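Side-chain contacts in dienelactone hydrolase (Anabaena variabilis, PDB 2O2G), which probably acts as a hydrolase of the dienelactone hydrolase family, built on an alpha/beta-hydrolase fold: residues Ala206-Ala209 with Val210-Ala214; Val174-Met177 with Asn178-Ala181; Gly146-Pro149 with Asp150-Pro153; Tyr55-Glu58 with Val59-Ala63. All blocks are in the same frame, centred on the assembly; numbering follows the deposited sequence.

Interaction 1 of 4, residues Ala206-Ala209 with Val210-Ala214; sequences ALTA and VAQLA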
ATOM      1  N   ALA A 206     -14.352   8.285   8.631  1.00 23.87           N
ATOM      2  CA  ALA A 206     -13.698   6.987   8.516  1.00 23.45           C
ATOM      3  C   ALA A 206     -12.357   7.053   7.808  1.00 24.88           C
ATOM      4  O   ALA A 206     -11.374   6.547   8.338  1.00 26.01           O
ATOM      5  CB  ALA A 206     -14.630   5.938   7.846  1.00 27.02           C
ATOM      6  N   LEU A 207     -12.316   7.648   6.606  1.00 24.59           N
ATOM      7  CA  LEU A 207     -11.072   7.717   5.827  1.00 24.88           C
ATOM      8  C   LEU A 207     -10.016   8.526   6.536  1.00 24.85           C
ATOM      9  O   LEU A 207      -8.843   8.139   6.529  1.00 28.19           O
ATOM     10  CB  LEU A 207     -11.304   8.255   4.421  1.00 22.60           C
ATOM     11  CG  LEU A 207     -10.145   8.077   3.430  1.00 24.84           C
ATOM     12  CD1 LEU A 207      -9.916   6.606   3.177  1.00 29.20           C
ATOM     13  CD2 LEU A 207     -10.442   8.787   2.111  1.00 27.22           C
ATOM     14  N   THR A 208     -10.430   9.595   7.202  1.00 22.48           N
ATOM     15  CA  THR A 208      -9.502  10.393   7.970  1.00 27.48           C
ATOM     16  C   THR A 208      -8.815   9.522   9.042  1.00 27.69           C
ATOM     17  O   THR A 208      -7.603   9.593   9.203  1.00 27.71           O
ATOM     18  CB  THR A 208     -10.205  11.596   8.570  1.00 27.10           C
ATOM     19  OG1 THR A 208     -10.649  12.425   7.486  1.00 29.22           O
ATOM     20  CG2 THR A 208      -9.270  12.385   9.479  1.00 29.10           C
ATOM     21  N   ALA A 209      -9.597   8.716   9.763  1.00 26.84           N
ATOM     22  CA  ALA A 209      -9.057   7.808  10.764  1.00 24.08           C
ATOM     23  C   ALA A 209      -8.067   6.838  10.150  1.00 20.83           C
ATOM     24  O   ALA A 209      -7.051   6.528  10.733  1.00 24.63           O
ATOM     25  CB  ALA A 209     -10.188   7.038  11.461  1.00 25.80           C
ATOM     26  N   VAL A 210      -8.389   6.302   8.991  1.00 21.78           N
ATOM     27  CA  VAL A 210      -7.454   5.424   8.317  1.00 23.87           C
ATOM     28  C   VAL A 210      -6.117   6.144   8.091  1.00 24.53           C
ATOM     29  O   VAL A 210      -5.050   5.590   8.367  1.00 24.11           O
ATOM     30  CB  VAL A 210      -8.017   4.897   6.988  1.00 24.04           C
ATOM     31  CG1 VAL A 210      -6.931   4.181   6.187  1.00 26.98           C
ATOM     32  CG2 VAL A 210      -9.170   3.974   7.264  1.00 26.53           C
ATOM     33  N   ALA A 211      -6.171   7.361   7.575  1.00 26.04           N
ATOM     34  CA  ALA A 211      -4.956   8.134   7.316  1.00 23.48           C
ATOM     35  C   ALA A 211      -4.183   8.464   8.589  1.00 24.06           C
ATOM     36  O   ALA A 211      -2.917   8.405   8.618  1.00 20.93           O
ATOM     37  CB  ALA A 211      -5.306   9.369   6.638  1.00 23.98           C
ATOM     38  N   GLN A 212      -4.930   8.820   9.635  1.00 22.12           N
ATOM     39  CA  GLN A 212      -4.293   9.160  10.884  1.00 25.67           C
ATOM     40  C   GLN A 212      -3.552   7.910  11.438  1.00 24.70           C
ATOM     41  O   GLN A 212      -2.407   7.992  11.850  1.00 25.42           O
ATOM     42  CB  GLN A 212      -5.292   9.729  11.898  1.00 23.60           C
ATOM     43  CG  GLN A 212      -5.890  11.157  11.603  1.00 32.59           C
ATOM     44  CD  GLN A 212      -7.052  11.520  12.559  1.00 33.15           C
ATOM     45  OE1 GLN A 212      -7.961  10.705  12.796  1.00 45.90           O
ATOM     46  NE2 GLN A 212      -7.046  12.748  13.071  1.00 43.84           N
ATOM     47  N   LEU A 213      -4.223   6.774  11.463  1.00 26.39           N
ATOM     48  CA  LEU A 213      -3.620   5.519  11.936  1.00 26.24           C
ATOM     49  C   LEU A 213      -2.429   5.094  11.113  1.00 28.53           C
ATOM     50  O   LEU A 213      -1.438   4.601  11.664  1.00 28.22           O
ATOM     51  CB  LEU A 213      -4.675   4.398  11.919  1.00 27.65           C
ATOM     52  CG  LEU A 213      -5.809   4.617  12.933  1.00 28.46           C
ATOM     53  CD1 LEU A 213      -7.088   3.889  12.542  1.00 26.42           C
ATOM     54  CD2 LEU A 213      -5.326   4.217  14.308  1.00 31.12           C
ATOM     55  N   ALA A 214      -2.536   5.265   9.795  1.00 27.49           N
ATOM     56  CA  ALA A 214      -1.449   4.928   8.901  1.00 27.18           C
ATOM     57  C   ALA A 214      -0.259   5.870   9.148  1.00 26.07           C
ATOM     58  O   ALA A 214       0.866   5.411   9.264  1.00 27.49           O
ATOM     59  CB  ALA A 214      -1.921   4.979   7.417  1.00 29.44           C
TER
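Thr208 and Gln212, one helical turn apart, make the side-chain contact. The methyl CG2 of Thr208 is 3.9 Å from Gln212 CD, the two chains crossing at a slant. With chi1 at -64°, OG1 takes the place beside the backbone N, and the methyl is left beside the carbonyl carbon, facing down the helix to Gln212. The hydroxyl serves another partner, forming a hydrogen bond with the OH of Tyr55. Other carbons rest on carbonyl oxygens: Leu213 brings CG and CD1 each to 3.2 Å from Ala209 O, and Val210 CG2 lies 3.6 Å from Ala206 O. Four backbone hydrogen bonds hold the turn. The shortest is Gln212 N to Thr208 O (2.8 Å); the straightest is Leu213 N to Ala209 O (2.9 Å, 171°). Val210 N to Ala206 O and Ala211 N to Leu207 O complete the series. On the buried flank Val210 packs on Phe119, Phe201 and Ile194, while Leu207 and Ala211 meet helix 51-63. The pattern is that of the first turns of an amphipathic alpha-helix, here helix 206-221, laid against the central sheet of an alpha/beta-hydrolase fold.

Interaction 2 of 4, residues Val174-Met177 with Asn178-Ala181; sequences VIAM and NEDA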
ATOM      1  N   VAL A 174     -14.748  -9.349   6.271  1.00 40.52           N
ATOM      2  CA  VAL A 174     -13.347  -9.009   6.204  1.00 37.06           C
ATOM      3  C   VAL A 174     -12.709  -8.925   7.599  1.00 32.50           C
ATOM      4  O   VAL A 174     -11.516  -9.147   7.720  1.00 29.63           O
ATOM      5  CB  VAL A 174     -13.154  -7.658   5.409  1.00 35.79           C
ATOM      6  CG1 VAL A 174     -11.753  -7.173   5.465  1.00 36.94           C
ATOM      7  CG2 VAL A 174     -13.550  -7.812   3.943  1.00 38.12           C
ATOM      8  N   ILE A 175     -13.486  -8.612   8.631  1.00 29.94           N
ATOM      9  CA  ILE A 175     -12.923  -8.512   9.991  1.00 32.03           C
ATOM     10  C   ILE A 175     -12.398  -9.880  10.449  1.00 29.08           C
ATOM     11  O   ILE A 175     -11.246 -10.007  10.812  1.00 25.08           O
ATOM     12  CB  ILE A 175     -13.940  -7.977  11.028  1.00 31.94           C
ATOM     13  CG1 ILE A 175     -14.410  -6.555  10.687  1.00 30.54           C
ATOM     14  CG2 ILE A 175     -13.324  -7.973  12.448  1.00 35.20           C
ATOM     15  CD1 ILE A 175     -15.638  -6.106  11.505  1.00 36.78           C
ATOM     16  N   ALA A 176     -13.237 -10.901  10.397  1.00 27.80           N
ATOM     17  CA  ALA A 176     -12.819 -12.229  10.833  1.00 28.99           C
ATOM     18  C   ALA A 176     -11.613 -12.737  10.043  1.00 28.38           C
ATOM     19  O   ALA A 176     -10.744 -13.409  10.594  1.00 22.78           O
ATOM     20  CB  ALA A 176     -13.961 -13.207  10.747  1.00 30.98           C
HETATM   21  N   MSE A 177     -11.522 -12.350   8.772  1.00 30.13           N
HETATM   22  CA  MSE A 177     -10.447 -12.798   7.926  1.00 30.38           C
HETATM   23  C   MSE A 177      -9.174 -12.070   8.261  1.00 31.96           C
HETATM   24  O   MSE A 177      -8.111 -12.663   8.168  1.00 33.72           O
HETATM   25  CB  MSE A 177     -10.837 -12.702   6.458  1.00 33.97           C
HETATM   26  CG  MSE A 177     -11.907 -13.724   6.071  1.00 36.69           C
HETATM   27 SE   MSE A 177     -11.422 -15.669   6.542  0.70 37.21          SE
HETATM   28  CE  MSE A 177     -10.604 -16.736   4.937  1.00 49.37           C
ATOM     29  N   ASN A 178      -9.275 -10.805   8.683  1.00 32.52           N
ATOM     30  CA  ASN A 178      -8.102 -10.066   9.152  1.00 31.63           C
ATOM     31  C   ASN A 178      -7.646 -10.634  10.520  1.00 29.43           C
ATOM     32  O   ASN A 178      -6.457 -10.735  10.792  1.00 28.02           O
ATOM     33  CB  ASN A 178      -8.354  -8.561   9.219  1.00 30.23           C
ATOM     34  CG  ASN A 178      -8.133  -7.873   7.876  1.00 25.80           C
ATOM     35  OD1 ASN A 178      -7.118  -7.211   7.681  1.00 25.50           O
ATOM     36  ND2 ASN A 178      -9.019  -8.105   6.931  1.00 27.49           N
ATOM     37  N   GLU A 179      -8.600 -10.988  11.369  1.00 28.09           N
ATOM     38  CA  GLU A 179      -8.303 -11.623  12.658  1.00 26.29           C
ATOM     39  C   GLU A 179      -7.541 -12.925  12.416  1.00 25.93           C
ATOM     40  O   GLU A 179      -6.562 -13.198  13.091  1.00 28.65           O
ATOM     41  CB  GLU A 179      -9.585 -11.892  13.436  1.00 30.02           C
ATOM     42  CG  GLU A 179     -10.326 -10.618  13.938  1.00 30.13           C
ATOM     43  CD  GLU A 179     -11.647 -10.967  14.626  1.00 30.61           C
ATOM     44  OE1 GLU A 179     -12.149 -12.082  14.374  1.00 46.87           O
ATOM     45  OE2 GLU A 179     -12.183 -10.141  15.404  1.00 35.09           O
ATOM     46  N   ASP A 180      -7.985 -13.718  11.442  1.00 27.76           N
ATOM     47  CA  ASP A 180      -7.294 -14.951  11.073  1.00 27.76           C
ATOM     48  C   ASP A 180      -5.873 -14.657  10.587  1.00 25.82           C
ATOM     49  O   ASP A 180      -4.922 -15.292  11.022  1.00 26.28           O
ATOM     50  CB  ASP A 180      -8.045 -15.711   9.962  1.00 30.08           C
ATOM     51  CG  ASP A 180      -9.349 -16.384  10.444  1.00 37.32           C
ATOM     52  OD1 ASP A 180      -9.755 -16.262  11.637  1.00 42.99           O
ATOM     53  OD2 ASP A 180      -9.971 -17.058   9.590  1.00 51.28           O
ATOM     54  N   ALA A 181      -5.727 -13.683   9.695  1.00 25.87           N
ATOM     55  CA  ALA A 181      -4.412 -13.300   9.152  1.00 23.76           C
ATOM     56  C   ALA A 181      -3.420 -12.827  10.223  1.00 24.20           C
ATOM     57  O   ALA A 181      -2.226 -13.144  10.156  1.00 24.27           O
ATOM     58  CB  ALA A 181      -4.585 -12.200   8.101  1.00 25.81           C
TER
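Asn178 folds its side chain back on Val174: chi1 of -84° sets CG beside the residue's own backbone N, and chi2 of -104° then swings ND2 towards the preceding turn. ND2 donates to Val174 O at 2.8 Å with an N-H...O angle of 162°, the oxygen lying close to the amide plane. Asn178 N binds the same oxygen at 2.9 Å from the opposite face of its carbonyl plane, so two bonds from one residue grip Val174 O. Val174 runs alongside, its CG1 only 3.2 Å from ND2. A second bond, from ND2 to Gly147 O, probably helps fix the amide's rotation and ties the helix to the loop beside it. Ile175 and the exposed Glu179 run side by side, pointing the same way, with CG2 of the isoleucine 3.8 Å from OE2 of the glutamate. The bent selenomethionine Met177 crosses Asp180, bringing SE to 3.7 Å from OD2. Asp180 OD1 stands 3.2 Å from Ala176 O, two acceptors that probably repel each other mildly. Val174 also borders the probable Ser122-His199-Asp171 triad, while Ile175 and Asn178 pack on strands 163-168 and 189-194. Such inward packing is characteristic of the crossover helix, here 172-184, in a beta-alpha-beta unit of the alpha/beta-hydrolase fold.

Interaction 3 of 4, residues Gly146-Pro149 with Asp150-Pro153; sequences GGRP and DLAP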
ATOM      1  N   GLY A 146      -8.670  -2.491   4.771  1.00 26.30           N
ATOM      2  CA  GLY A 146      -9.799  -3.315   4.327  1.00 26.64           C
ATOM      3  C   GLY A 146      -9.406  -4.396   3.340  1.00 28.28           C
ATOM      4  O   GLY A 146     -10.102  -4.613   2.358  1.00 30.45           O
ATOM      5  N   GLY A 147      -8.316  -5.102   3.611  1.00 28.00           N
ATOM      6  CA  GLY A 147      -7.862  -6.146   2.716  1.00 33.31           C
ATOM      7  C   GLY A 147      -8.325  -7.557   3.058  1.00 31.17           C
ATOM      8  O   GLY A 147      -9.080  -7.774   4.001  1.00 28.76           O
ATOM      9  N   ARG A 148      -7.882  -8.497   2.241  1.00 31.80           N
ATOM     10  CA  ARG A 148      -8.105  -9.946   2.476  1.00 34.49           C
ATOM     11  C   ARG A 148      -6.711 -10.603   2.519  1.00 34.48           C
ATOM     12  O   ARG A 148      -6.350 -11.360   1.624  1.00 38.60           O
ATOM     13  CB  ARG A 148      -9.001 -10.603   1.410  1.00 34.87           C
ATOM     14  CG  ARG A 148     -10.457 -10.158   1.442  1.00 32.61           C
ATOM     15  CD  ARG A 148     -11.180 -10.579   2.736  1.00 42.86           C
ATOM     16  NE  ARG A 148     -11.052 -12.016   2.979  1.00 32.30           N
ATOM     17  CZ  ARG A 148     -11.747 -12.946   2.348  1.00 42.12           C
ATOM     18  NH1 ARG A 148     -12.659 -12.616   1.452  1.00 48.08           N
ATOM     19  NH2 ARG A 148     -11.545 -14.223   2.626  1.00 45.34           N
ATOM     20  N   PRO A 149      -5.918 -10.279   3.565  1.00 34.70           N
ATOM     21  CA  PRO A 149      -4.578 -10.842   3.799  1.00 34.44           C
ATOM     22  C   PRO A 149      -4.631 -12.345   3.997  1.00 33.70           C
ATOM     23  O   PRO A 149      -3.720 -13.065   3.645  1.00 32.71           O
ATOM     24  CB  PRO A 149      -4.166 -10.171   5.116  1.00 34.53           C
ATOM     25  CG  PRO A 149      -5.451  -9.830   5.780  1.00 36.97           C
ATOM     26  CD  PRO A 149      -6.291  -9.362   4.657  1.00 31.00           C
ATOM     27  N   ASP A 150      -5.724 -12.824   4.576  1.00 36.29           N
ATOM     28  CA  ASP A 150      -5.903 -14.246   4.807  1.00 34.45           C
ATOM     29  C   ASP A 150      -5.792 -15.028   3.512  1.00 36.40           C
ATOM     30  O   ASP A 150      -5.530 -16.233   3.539  1.00 37.20           O
ATOM     31  CB  ASP A 150      -7.278 -14.502   5.400  1.00 32.37           C
ATOM     32  CG  ASP A 150      -8.365 -13.954   4.522  1.00 41.39           C
ATOM     33  OD1 ASP A 150      -8.394 -12.697   4.320  1.00 32.57           O
ATOM     34  OD2 ASP A 150      -9.149 -14.780   4.004  1.00 37.82           O
ATOM     35  N   LEU A 151      -5.992 -14.361   2.375  1.00 38.82           N
ATOM     36  CA  LEU A 151      -5.895 -15.029   1.081  1.00 36.88           C
ATOM     37  C   LEU A 151      -4.485 -15.034   0.488  1.00 36.64           C
ATOM     38  O   LEU A 151      -4.318 -15.312  -0.694  1.00 40.01           O
ATOM     39  CB  LEU A 151      -6.914 -14.430   0.103  1.00 38.85           C
ATOM     40  CG  LEU A 151      -8.394 -14.537   0.520  1.00 27.62           C
ATOM     41  CD1 LEU A 151      -9.235 -13.880  -0.566  1.00 27.49           C
ATOM     42  CD2 LEU A 151      -8.817 -15.976   0.769  1.00 35.72           C
ATOM     43  N   ALA A 152      -3.476 -14.789   1.320  1.00 36.62           N
ATOM     44  CA  ALA A 152      -2.048 -14.827   0.938  1.00 34.83           C
ATOM     45  C   ALA A 152      -1.343 -15.602   2.059  1.00 32.94           C
ATOM     46  O   ALA A 152      -0.371 -15.118   2.622  1.00 26.57           O
ATOM     47  CB  ALA A 152      -1.503 -13.425   0.872  1.00 35.24           C
ATOM     48  N   PRO A 153      -1.826 -16.818   2.369  1.00 37.74           N
ATOM     49  CA  PRO A 153      -1.352 -17.498   3.569  1.00 36.53           C
ATOM     50  C   PRO A 153       0.082 -17.956   3.567  1.00 36.98           C
ATOM     51  O   PRO A 153       0.658 -18.093   4.644  1.00 38.00           O
ATOM     52  CB  PRO A 153      -2.285 -18.713   3.665  1.00 38.99           C
ATOM     53  CG  PRO A 153      -2.631 -19.018   2.259  1.00 37.57           C
ATOM     54  CD  PRO A 153      -2.793 -17.666   1.630  1.00 37.87           C
TER
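Arg148 and Asp150 form a two-pronged salt bridge across a short 3-10 turn, in the loop that follows strand 139-145 of the alpha/beta-hydrolase fold. NE of the arginine donates to Asp150 OD1 at 3.1 Å, using the syn lone pair of that oxygen. NH2 reaches OD2 at 2.8 Å, although the position of OD2 is less certain. Guanidinium and carboxylate planes differ by only 8°, so the two groups meet edge to edge. Leu151 closes over one face of the guanidinium, its CD1 3.9 Å above the plane and over the centre; its CD2 lies 3.7 Å from NH2. The arginine curls to reach this place, bent at both chi2 and chi3. Asp150 turns its carboxylate back with chi1 at 56°, which holds CG in the crowded position between its backbone N and carbonyl carbon.

Beneath the side chains, two successive i to i+3 hydrogen bonds shape the turn. Leu151 N donates to Arg148 O at 3.1 Å and Ala152 N to Pro149 O at 2.9 Å. Further out, Pro149 fits against Ala181 of helix 172-184 and Leu129 of helix 123-134, and Arg148 touches Met177. Gly146 begins the loop, taking a positive phi that glycine readily adopts, and shares backbone hydrogen bonding with Ile166. Past the salt bridge, Ala152 packs on Val130, and its CB rests 3.6 Å from Pro149 O.

Interaction 4 of 4, residues Tyr55-Glu58 with Val59-Ala63; sequences YVAE and VLQQA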
ATOM      1  N   TYR A  55      -6.017  11.232  -0.880  1.00 31.10           N
ATOM      2  CA  TYR A  55      -6.298  11.835   0.429  1.00 29.71           C
ATOM      3  C   TYR A  55      -5.337  11.317   1.485  1.00 27.54           C
ATOM      4  O   TYR A  55      -4.709  12.091   2.198  1.00 22.65           O
ATOM      5  CB  TYR A  55      -7.760  11.566   0.874  1.00 31.04           C
ATOM      6  CG  TYR A  55      -7.983  12.075   2.280  1.00 36.61           C
ATOM      7  CD1 TYR A  55      -8.103  13.451   2.533  1.00 37.28           C
ATOM      8  CD2 TYR A  55      -7.979  11.192   3.368  1.00 35.05           C
ATOM      9  CE1 TYR A  55      -8.258  13.924   3.828  1.00 34.52           C
ATOM     10  CE2 TYR A  55      -8.141  11.643   4.648  1.00 37.66           C
ATOM     11  CZ  TYR A  55      -8.274  13.012   4.883  1.00 32.75           C
ATOM     12  OH  TYR A  55      -8.442  13.451   6.183  1.00 37.86           O
ATOM     13  N   VAL A  56      -5.223   9.989   1.620  1.00 24.78           N
ATOM     14  CA  VAL A  56      -4.299   9.434   2.583  1.00 23.73           C
ATOM     15  C   VAL A  56      -2.855   9.943   2.314  1.00 27.75           C
ATOM     16  O   VAL A  56      -2.156  10.303   3.235  1.00 24.82           O
ATOM     17  CB  VAL A  56      -4.302   7.861   2.603  1.00 25.00           C
ATOM     18  CG1 VAL A  56      -3.280   7.359   3.554  1.00 26.60           C
ATOM     19  CG2 VAL A  56      -5.674   7.324   3.010  1.00 29.91           C
ATOM     20  N   ALA A  57      -2.445   9.983   1.036  1.00 27.96           N
ATOM     21  CA  ALA A  57      -1.116  10.391   0.668  1.00 27.48           C
ATOM     22  C   ALA A  57      -0.842  11.806   1.119  1.00 26.81           C
ATOM     23  O   ALA A  57       0.237  12.075   1.622  1.00 26.57           O
ATOM     24  CB  ALA A  57      -0.897  10.249  -0.824  1.00 26.96           C
ATOM     25  N   GLU A  58      -1.820  12.688   0.948  1.00 27.96           N
ATOM     26  CA  GLU A  58      -1.686  14.086   1.356  1.00 33.33           C
ATOM     27  C   GLU A  58      -1.553  14.190   2.865  1.00 32.54           C
ATOM     28  O   GLU A  58      -0.904  15.093   3.369  1.00 33.70           O
ATOM     29  CB  GLU A  58      -2.873  14.896   0.805  1.00 33.06           C
ATOM     30  CG  GLU A  58      -2.747  15.052  -0.721  1.00 44.96           C
ATOM     31  CD  GLU A  58      -4.056  15.310  -1.518  1.00 45.57           C
ATOM     32  OE1 GLU A  58      -5.179  15.168  -0.959  1.00 63.95           O
ATOM     33  OE2 GLU A  58      -3.937  15.615  -2.744  1.00 55.96           O
ATOM     34  N   VAL A  59      -2.167  13.270   3.595  1.00 33.05           N
ATOM     35  CA  VAL A  59      -2.049  13.265   5.067  1.00 32.04           C
ATOM     36  C   VAL A  59      -0.638  12.814   5.478  1.00 29.18           C
ATOM     37  O   VAL A  59      -0.007  13.443   6.315  1.00 22.68           O
ATOM     38  CB  VAL A  59      -3.136  12.379   5.732  1.00 30.02           C
ATOM     39  CG1 VAL A  59      -2.950  12.341   7.230  1.00 30.86           C
ATOM     40  CG2 VAL A  59      -4.503  12.917   5.408  1.00 31.64           C
ATOM     41  N   LEU A  60      -0.120  11.769   4.828  1.00 26.14           N
ATOM     42  CA  LEU A  60       1.239  11.281   5.090  1.00 24.56           C
ATOM     43  C   LEU A  60       2.263  12.372   4.735  1.00 26.48           C
ATOM     44  O   LEU A  60       3.193  12.658   5.505  1.00 25.29           O
ATOM     45  CB  LEU A  60       1.525   9.995   4.291  1.00 27.46           C
ATOM     46  CG  LEU A  60       0.559   8.817   4.548  1.00 30.97           C
ATOM     47  CD1 LEU A  60       0.866   7.627   3.640  1.00 29.82           C
ATOM     48  CD2 LEU A  60       0.603   8.373   5.992  1.00 29.69           C
ATOM     49  N   GLN A  61       2.097  12.986   3.575  1.00 24.24           N
ATOM     50  CA  GLN A  61       3.004  14.087   3.163  1.00 25.67           C
ATOM     51  C   GLN A  61       3.060  15.193   4.218  1.00 27.68           C
ATOM     52  O   GLN A  61       4.119  15.735   4.508  1.00 26.00           O
ATOM     53  CB  GLN A  61       2.541  14.681   1.842  1.00 24.56           C
ATOM     54  CG  GLN A  61       2.691  13.757   0.632  1.00 23.45           C
ATOM     55  CD  GLN A  61       1.796  14.152  -0.514  1.00 25.77           C
ATOM     56  OE1 GLN A  61       1.355  15.301  -0.615  1.00 24.40           O
ATOM     57  NE2 GLN A  61       1.513  13.208  -1.387  1.00 21.62           N
ATOM     58  N   GLN A  62       1.899  15.579   4.732  1.00 30.69           N
ATOM     59  CA  GLN A  62       1.783  16.614   5.754  1.00 30.23           C
ATOM     60  C   GLN A  62       2.521  16.239   7.049  1.00 29.97           C
ATOM     61  O   GLN A  62       2.960  17.103   7.779  1.00 25.81           O
ATOM     62  CB  GLN A  62       0.304  16.899   6.053  1.00 31.24           C
ATOM     63  CG  GLN A  62      -0.397  17.800   4.994  1.00 37.92           C
ATOM     64  CD  GLN A  62      -1.944  17.907   5.142  1.00 39.49           C
ATOM     65  OE1 GLN A  62      -2.579  17.240   5.976  1.00 44.42           O
ATOM     66  NE2 GLN A  62      -2.544  18.759   4.304  1.00 51.97           N
ATOM     67  N   ALA A  63       2.632  14.942   7.339  1.00 28.37           N
ATOM     68  CA  ALA A  63       3.373  14.496   8.491  1.00 29.25           C
ATOM     69  C   ALA A  63       4.874  14.408   8.158  1.00 30.43           C
ATOM     70  O   ALA A  63       5.676  14.173   9.048  1.00 32.19           O
ATOM     71  CB  ALA A  63       2.820  13.166   8.996  1.00 33.52           C
TER
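Tyr55 and Val59 make the snug part of this helical turn. The valine CG2 sits over one face of the phenol ring as a CH-pi contact, 4.1 Å from the ring centroid and 22° off the normal, displaced towards the rim near CZ. Tyr55 reaches it because chi1 of 174° sends the ring away from its own backbone N and alongside the helix. The same methyl lies 3.3 Å from Tyr55 O, so ring and carbonyl both border it. On the buried flank, Val56 and Leu60 run side by side, CG1 to CD1 4.2 Å. Ala57 CB meets Gln61 NE2 at 3.9 Å, and that amide nitrogen is hydrogen-bonded to Thr67.

The outer side is looser. Glu58 touches Gln61 through CG and OE1 at 4.1 Å, with carboxylate and amide planes nearly perpendicular; the Glu58 carboxylate makes a long, weak ion pair with Arg54. Exposed Gln62 extends past Glu58 O, which its CG approaches to 3.2 Å. Among the backbone bonds linking 55-58 to 59-63, Gln61 N to Ala57 O is the shortest at 2.8 Å and Gln62 N to Glu58 O the longest at 3.2 Å. Helix 51-63 joins strands 36-41 and 66-70: Val56 and Leu60 press on Phe40, Ala57 reaches Leu69, and Val59 meets Ala211 of helix 206-221.

Overall arrangement
The four contacts form two touching pairs. Interactions 1 and 4, with centres about 10 Å apart, bring helices 206-221 and 51-63 together: Leu207 CD2 packs on Tyr55 CD2 at 3.7 Å. Interactions 2 and 3, centres about 8 Å apart, join helix 172-184 to the loop after strand 139-145, where Ala181 CB lies 3.4 Å from Pro149 CG. The pairs remain separate, with nearest atoms of interactions 1 and 3 about 7 Å apart. Of the second pair, interaction 2 touches the probable catalytic triad, whereas interaction 3 brings Arg148 near the triad and the probable nucleophile elbow without touching either.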